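Local structure of glutamine synthetase (Helicobacter pylori, 5ZLI) at residues F16-E21 with V82-D87; A138-F143 with D243-L248. The protein belongs to the type I beta glutamine synthetases, dodecameric enzymes in which each chain combines a beta-grasp domain with a larger catalytic domain. All blocks are in the same frame, centred on the assembly; numbering follows the deposited sequence.

Contact 1 (F16-E21 with V82-D87); sequences FEFCKE and VRYFID
One face of the F18 ring is covered by the Y84 ring, whose CE1 sits 3.3 Å above the phenyl plane and is displaced from the centre toward the rim. For the tyrosine, F18 CZ lies at the ring edge and in its plane. The two rings are inclined at 56° with centroids 4.8 Å apart, a geometry that belongs neither to the stacked nor to the edge-to-face class. Both CD2 and CE2 of F18 come within 3.4 Å of Y84 CE1, while Y84 CD1 lies 3.5 Å from F18 CE2, so CE1 stands over the phenyl face, nearer its CD2-CE2 side, and CD1 falls just past the rim at CE2. The side chains run in opposite senses and slide past one another, which brings Y84 OH to 4.1 Å from F18 CB.

The pair illustrates how a helix packs beside a beta sheet through a few large side chains. Helix 9-20, near the start of the chain, brings F18 to strand 84-87, a strand of the mixed sheet of the beta-grasp domain that pairs with strand 94-103. F18 stretches its ring out to the strand with CG anti to the backbone N (chi1 175°); Y84 reaches the helix with CG lodged between its backbone N and its carbonyl carbon (chi1 53°). The contact is made almost entirely by carbon atoms, without a hydrogen bond between the segments. I86, two residues along the strand, adds a looser touch, its CG1 4.2 Å from F18 CZ and oblique to the ring. Y84 also meets F15 of the same helix edge-to-face, and F18 rests in addition on V95 of strand 94-103.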
loop_
_atom_site.group_PDB
_atom_site.type_symbol
_atom_site.label_atom_id
_atom_site.label_comp_id
_atom_site.label_asym_id
_atom_site.label_seq_id
_atom_site.Cartn_x
_atom_site.Cartn_y
_atom_site.Cartn_z
ATOM N N PHE B 16 55.528 -24.880 10.428
ATOM C CA PHE B 16 54.838 -25.225 11.671
ATOM C C PHE B 16 55.044 -24.190 12.761
ATOM O O PHE B 16 54.158 -23.984 13.603
ATOM C CB PHE B 16 55.315 -26.564 12.200
ATOM C CG PHE B 16 54.396 -27.668 11.919
ATOM C CD1 PHE B 16 54.381 -28.269 10.682
ATOM C CD2 PHE B 16 53.510 -28.089 12.887
ATOM C CE1 PHE B 16 53.508 -29.305 10.420
ATOM C CE2 PHE B 16 52.636 -29.113 12.638
ATOM C CZ PHE B 16 52.630 -29.724 11.400
ATOM N N GLU B 17 56.223 -23.579 12.806
ATOM C CA GLU B 17 56.482 -22.582 13.837
ATOM C C GLU B 17 55.779 -21.267 13.517
ATOM O O GLU B 17 55.285 -20.582 14.421
ATOM C CB GLU B 17 57.989 -22.380 13.983
ATOM C CG GLU B 17 58.403 -21.176 14.834
ATOM C CD GLU B 17 58.614 -19.889 14.028
ATOM O OE1 GLU B 17 58.976 -18.862 14.643
ATOM O OE2 GLU B 17 58.414 -19.897 12.789
ATOM N N PHE B 18 55.735 -20.905 12.235
ATOM C CA PHE B 18 54.934 -19.774 11.781
ATOM C C PHE B 18 53.501 -19.880 12.296
ATOM O O PHE B 18 52.902 -18.881 12.716
ATOM C CB PHE B 18 55.005 -19.746 10.250
ATOM C CG PHE B 18 54.134 -18.719 9.565
ATOM C CD1 PHE B 18 54.547 -17.406 9.425
ATOM C CD2 PHE B 18 52.948 -19.094 8.970
ATOM C CE1 PHE B 18 53.758 -16.479 8.752
ATOM C CE2 PHE B 18 52.161 -18.171 8.299
ATOM C CZ PHE B 18 52.568 -16.864 8.193
ATOM N N CYS B 19 52.945 -21.094 12.296
ATOM C CA CYS B 19 51.588 -21.315 12.793
ATOM C C CYS B 19 51.478 -21.170 14.317
ATOM O O CYS B 19 50.537 -20.541 14.817
ATOM C CB CYS B 19 51.090 -22.683 12.326
ATOM S SG CYS B 19 50.832 -22.797 10.524
ATOM N N LYS B 20 52.386 -21.786 15.084
ATOM C CA LYS B 20 52.233 -21.742 16.539
ATOM C C LYS B 20 52.261 -20.303 17.072
ATOM O O LYS B 20 51.474 -19.954 17.964
ATOM C CB LYS B 20 53.302 -22.604 17.233
ATOM C CG LYS B 20 53.280 -24.114 16.938
ATOM C CD LYS B 20 54.378 -24.842 17.742
ATOM C CE LYS B 20 54.208 -26.376 17.782
ATOM N NZ LYS B 20 54.367 -27.028 16.458
ATOM N N GLU B 21 53.148 -19.449 16.532
ATOM C CA GLU B 21 53.320 -18.076 17.031
ATOM C C GLU B 21 52.403 -17.066 16.368
ATOM O O GLU B 21 52.485 -15.875 16.681
ATOM C CB GLU B 21 54.761 -17.585 16.877
ATOM C CG GLU B 21 55.760 -18.408 17.647
ATOM C CD GLU B 21 57.165 -18.303 17.073
ATOM O OE1 GLU B 21 57.481 -17.284 16.408
ATOM O OE2 GLU B 21 57.921 -19.290 17.214
ATOM N N VAL B 82 55.399 -22.060 -0.123
ATOM C CA VAL B 82 55.886 -20.751 -0.534
ATOM C C VAL B 82 54.680 -19.840 -0.677
ATOM O O VAL B 82 53.590 -20.272 -1.068
ATOM C CB VAL B 82 56.696 -20.779 -1.849
ATOM C CG1 VAL B 82 57.994 -21.560 -1.659
ATOM C CG2 VAL B 82 55.852 -21.348 -2.984
ATOM N N ARG B 83 54.893 -18.565 -0.351
ATOM C CA ARG B 83 53.901 -17.502 -0.483
ATOM C C ARG B 83 52.620 -17.799 0.289
ATOM O O ARG B 83 51.557 -17.239 -0.024
ATOM C CB ARG B 83 53.598 -17.209 -1.954
ATOM C CG ARG B 83 54.806 -16.605 -2.646
ATOM C CD ARG B 83 54.538 -16.317 -4.093
ATOM N NE ARG B 83 54.348 -17.562 -4.821
ATOM C CZ ARG B 83 55.332 -18.374 -5.174
ATOM N NH1 ARG B 83 56.600 -18.093 -4.859
ATOM N NH2 ARG B 83 55.037 -19.482 -5.833
ATOM N N TYR B 84 52.692 -18.668 1.297
ATOM C CA TYR B 84 51.552 -18.832 2.180
ATOM C C TYR B 84 51.284 -17.517 2.914
ATOM O O TYR B 84 52.077 -16.573 2.863
ATOM C CB TYR B 84 51.753 -20.008 3.152
ATOM C CG TYR B 84 53.016 -20.025 3.985
ATOM C CD1 TYR B 84 53.159 -19.193 5.079
ATOM C CD2 TYR B 84 54.037 -20.931 3.719
ATOM C CE1 TYR B 84 54.295 -19.220 5.863
ATOM C CE2 TYR B 84 55.199 -20.970 4.505
ATOM C CZ TYR B 84 55.311 -20.105 5.580
ATOM O OH TYR B 84 56.415 -20.100 6.389
ATOM N N PHE B 85 50.103 -17.411 3.504
ATOM C CA PHE B 85 49.767 -16.167 4.159
ATOM C C PHE B 85 48.603 -16.392 5.090
ATOM O O PHE B 85 47.764 -17.260 4.848
ATOM C CB PHE B 85 49.420 -15.108 3.131
ATOM C CG PHE B 85 48.250 -15.460 2.282
ATOM C CD1 PHE B 85 48.377 -16.370 1.231
ATOM C CD2 PHE B 85 47.023 -14.835 2.479
ATOM C CE1 PHE B 85 47.273 -16.693 0.402
ATOM C CE2 PHE B 85 45.936 -15.126 1.659
ATOM C CZ PHE B 85 46.063 -16.068 0.622
ATOM N N ILE B 86 48.543 -15.592 6.150
ATOM C CA ILE B 86 47.369 -15.629 7.013
ATOM C C ILE B 86 46.203 -14.931 6.328
ATOM O O ILE B 86 46.303 -13.760 5.936
ATOM C CB ILE B 86 47.675 -14.981 8.368
ATOM C CG1 ILE B 86 48.635 -15.869 9.164
ATOM C CG2 ILE B 86 46.405 -14.674 9.085
ATOM C CD1 ILE B 86 48.985 -15.343 10.571
ATOM N N ASP B 87 45.079 -15.629 6.219
ATOM C CA ASP B 87 43.889 -15.037 5.622
ATOM C C ASP B 87 43.302 -13.984 6.556
ATOM O O ASP B 87 42.883 -14.326 7.678
ATOM C CB ASP B 87 42.898 -16.150 5.311
ATOM C CG ASP B 87 41.778 -15.706 4.401
ATOM O OD1 ASP B 87 41.716 -14.511 4.081
ATOM O OD2 ASP B 87 41.011 -16.578 3.928
#

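Contact 2 (A138-F143 with D243-L248); sequences AENEFF and DNVQKL
Helix-on-sheet packing in the catalytic domain of the glutamine synthetase family supplies the setting: helix 238-258 lies against strand 133-145, a member of the large mixed sheet. The axes of the short segments 138-140 (strand) and 243-248 (helix) run in nearly the same direction, inclined by 19° and 10.0 Å apart at closest approach. A138 and V245 mark the nearest backbone pair. The alternation of the strand turns A138 and N140 to the helix and E139 to the far side, while V245 and L248, three residues apart and thus on one flank of the helix, answer them.

V245 does most of the touching with its CG2 branch, which serves both strand residues: it is 4.0 Å from A138 CB and 3.7 Å from N140 ND2. Its CG1 branch lies 4.0 Å from the same amide nitrogen, so the two methyls together approach the NH2 end of the N140 amide, and the side chains cross at about a right angle. The aliphatic part of N140 is used as well, because its CB meets L248 CD1 at 4.0 Å. L248 sends CG anti to its backbone N (chi1 177°), extending its branched end to the strand. An amide thus packs against methyl groups in a buried place, with no hydrogen bond between the segments; its carbonyl oxygen OD1 is instead hydrogen-bonded to the hydroxyl of S373.

Neighbouring elements surround the contact: A138 and N140 also touch M278 of the adjacent antiparallel strand 278-286, L248 touches F265, and V245 meets P377 at the start of helix 377-393. Helix 238-258 directly follows strand 228-237, itself the antiparallel neighbour of strand 133-145.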
loop_
_atom_site.group_PDB
_atom_site.type_symbol
_atom_site.label_atom_id
_atom_site.label_comp_id
_atom_site.label_asym_id
_atom_site.label_seq_id
_atom_site.Cartn_x
_atom_site.Cartn_y
_atom_site.Cartn_z
ATOM N N ALA B 138 51.155 -8.785 -14.213
ATOM C CA ALA B 138 49.791 -8.618 -14.705
ATOM C C ALA B 138 49.106 -7.413 -14.058
ATOM O O ALA B 138 49.264 -7.155 -12.858
ATOM C CB ALA B 138 48.956 -9.879 -14.441
ATOM N N GLU B 139 48.362 -6.662 -14.871
ATOM C CA GLU B 139 47.458 -5.626 -14.384
ATOM C C GLU B 139 46.048 -6.167 -14.601
ATOM O O GLU B 139 45.563 -6.191 -15.742
ATOM C CB GLU B 139 47.638 -4.328 -15.165
ATOM C CG GLU B 139 49.074 -3.861 -15.389
ATOM C CD GLU B 139 49.151 -2.783 -16.485
ATOM O OE1 GLU B 139 48.087 -2.442 -17.048
ATOM O OE2 GLU B 139 50.262 -2.298 -16.806
ATOM N N ASN B 140 45.367 -6.567 -13.523
ATOM C CA ASN B 140 44.002 -7.096 -13.645
ATOM C C ASN B 140 43.009 -5.995 -13.301
ATOM O O ASN B 140 42.646 -5.797 -12.140
ATOM C CB ASN B 140 43.758 -8.305 -12.753
ATOM C CG ASN B 140 44.586 -9.493 -13.139
ATOM O OD1 ASN B 140 44.164 -10.316 -13.954
ATOM N ND2 ASN B 140 45.768 -9.616 -12.528
ATOM N N GLU B 141 42.545 -5.296 -14.334
ATOM C CA GLU B 141 41.423 -4.379 -14.174
ATOM C C GLU B 141 40.179 -5.152 -13.743
ATOM O O GLU B 141 39.953 -6.293 -14.169
ATOM C CB GLU B 141 41.161 -3.601 -15.474
ATOM C CG GLU B 141 42.392 -2.819 -15.974
ATOM C CD GLU B 141 42.199 -2.069 -17.309
ATOM O OE1 GLU B 141 41.380 -2.511 -18.144
ATOM O OE2 GLU B 141 42.943 -1.085 -17.560
ATOM N N PHE B 142 39.374 -4.512 -12.893
ATOM C CA PHE B 142 38.194 -5.120 -12.304
ATOM C C PHE B 142 37.112 -4.075 -12.115
ATOM O O PHE B 142 37.263 -2.914 -12.476
ATOM C CB PHE B 142 38.507 -5.757 -10.969
ATOM C CG PHE B 142 39.026 -4.787 -9.956
ATOM C CD1 PHE B 142 38.167 -3.987 -9.240
ATOM C CD2 PHE B 142 40.383 -4.711 -9.706
ATOM C CE1 PHE B 142 38.657 -3.099 -8.304
ATOM C CE2 PHE B 142 40.862 -3.865 -8.781
ATOM C CZ PHE B 142 39.996 -3.036 -8.070
ATOM N N PHE B 143 35.994 -4.524 -11.573
ATOM C CA PHE B 143 34.821 -3.701 -11.361
ATOM C C PHE B 143 34.286 -3.988 -9.977
ATOM O O PHE B 143 34.283 -5.131 -9.518
ATOM C CB PHE B 143 33.704 -3.987 -12.365
ATOM C CG PHE B 143 33.899 -3.358 -13.700
ATOM C CD1 PHE B 143 33.407 -2.075 -13.955
ATOM C CD2 PHE B 143 34.556 -4.042 -14.710
ATOM C CE1 PHE B 143 33.583 -1.481 -15.190
ATOM C CE2 PHE B 143 34.731 -3.462 -15.956
ATOM C CZ PHE B 143 34.245 -2.176 -16.203
ATOM N N ASP B 243 50.366 -16.949 -9.198
ATOM C CA ASP B 243 49.938 -17.100 -7.816
ATOM C C ASP B 243 49.404 -15.800 -7.246
ATOM O O ASP B 243 48.332 -15.774 -6.638
ATOM C CB ASP B 243 51.085 -17.597 -6.957
ATOM C CG ASP B 243 51.208 -19.071 -6.977
ATOM O OD1 ASP B 243 50.541 -19.734 -7.792
ATOM O OD2 ASP B 243 51.947 -19.578 -6.132
ATOM N N ASN B 244 50.111 -14.697 -7.476
ATOM C CA ASN B 244 49.663 -13.455 -6.872
ATOM C C ASN B 244 48.371 -12.996 -7.503
ATOM O O ASN B 244 47.564 -12.338 -6.848
ATOM C CB ASN B 244 50.714 -12.356 -7.038
ATOM C CG ASN B 244 51.933 -12.584 -6.201
ATOM O OD1 ASN B 244 51.872 -13.225 -5.154
ATOM N ND2 ASN B 244 53.054 -12.061 -6.654
ATOM N N VAL B 245 48.137 -13.392 -8.751
ATOM C CA VAL B 245 46.868 -13.092 -9.392
ATOM C C VAL B 245 45.730 -13.778 -8.647
ATOM O O VAL B 245 44.719 -13.142 -8.333
ATOM C CB VAL B 245 46.924 -13.482 -10.876
ATOM C CG1 VAL B 245 45.521 -13.518 -11.505
ATOM C CG2 VAL B 245 47.881 -12.527 -11.626
ATOM N N GLN B 246 45.884 -15.072 -8.314
ATOM C CA GLN B 246 44.859 -15.743 -7.500
ATOM C C GLN B 246 44.599 -15.004 -6.184
ATOM O O GLN B 246 43.446 -14.780 -5.810
ATOM C CB GLN B 246 45.222 -17.211 -7.203
ATOM C CG GLN B 246 45.232 -18.173 -8.390
ATOM C CD GLN B 246 43.935 -18.177 -9.221
ATOM O OE1 GLN B 246 43.704 -17.263 -10.011
ATOM N NE2 GLN B 246 43.070 -19.171 -9.003
ATOM N N LYS B 247 45.662 -14.625 -5.462
ATOM C CA LYS B 247 45.497 -13.874 -4.210
ATOM C C LYS B 247 44.770 -12.548 -4.450
ATOM O O LYS B 247 43.794 -12.235 -3.762
ATOM C CB LYS B 247 46.849 -13.608 -3.552
ATOM C CG LYS B 247 47.619 -14.792 -2.999
ATOM C CD LYS B 247 48.709 -14.230 -2.038
ATOM C CE LYS B 247 49.801 -15.235 -1.699
ATOM N NZ LYS B 247 50.792 -14.712 -0.747
ATOM N N LEU B 248 45.291 -11.726 -5.373
ATOM C CA LEU B 248 44.673 -10.455 -5.748
ATOM C C LEU B 248 43.178 -10.580 -6.067
ATOM O O LEU B 248 42.366 -9.789 -5.563
ATOM C CB LEU B 248 45.435 -9.858 -6.939
ATOM C CG LEU B 248 45.138 -8.561 -7.729
ATOM C CD1 LEU B 248 43.996 -8.653 -8.738
ATOM C CD2 LEU B 248 44.832 -7.456 -6.799
#

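How the contacts relate
Contact 1 is a surface contact, its centre about 26 Å from the centre of the chain, and joins the N-terminal helix to the beta-grasp sheet; contact 2 is buried, its centre about 7 Å from that of the chain, and joins a helix to the large sheet of the catalytic domain. Both place a helix beside a strand without hydrogen bonds across the contact, but contact 1 relies mainly on two aromatic rings and contact 2 on methyl groups and one amide. No helix or strand is shared, yet the two meet: R83 pairs with D243 in a salt bridge, its carbonyl oxygen probably accepts a hydrogen bond from K247, and F85 packs on the K247 chain.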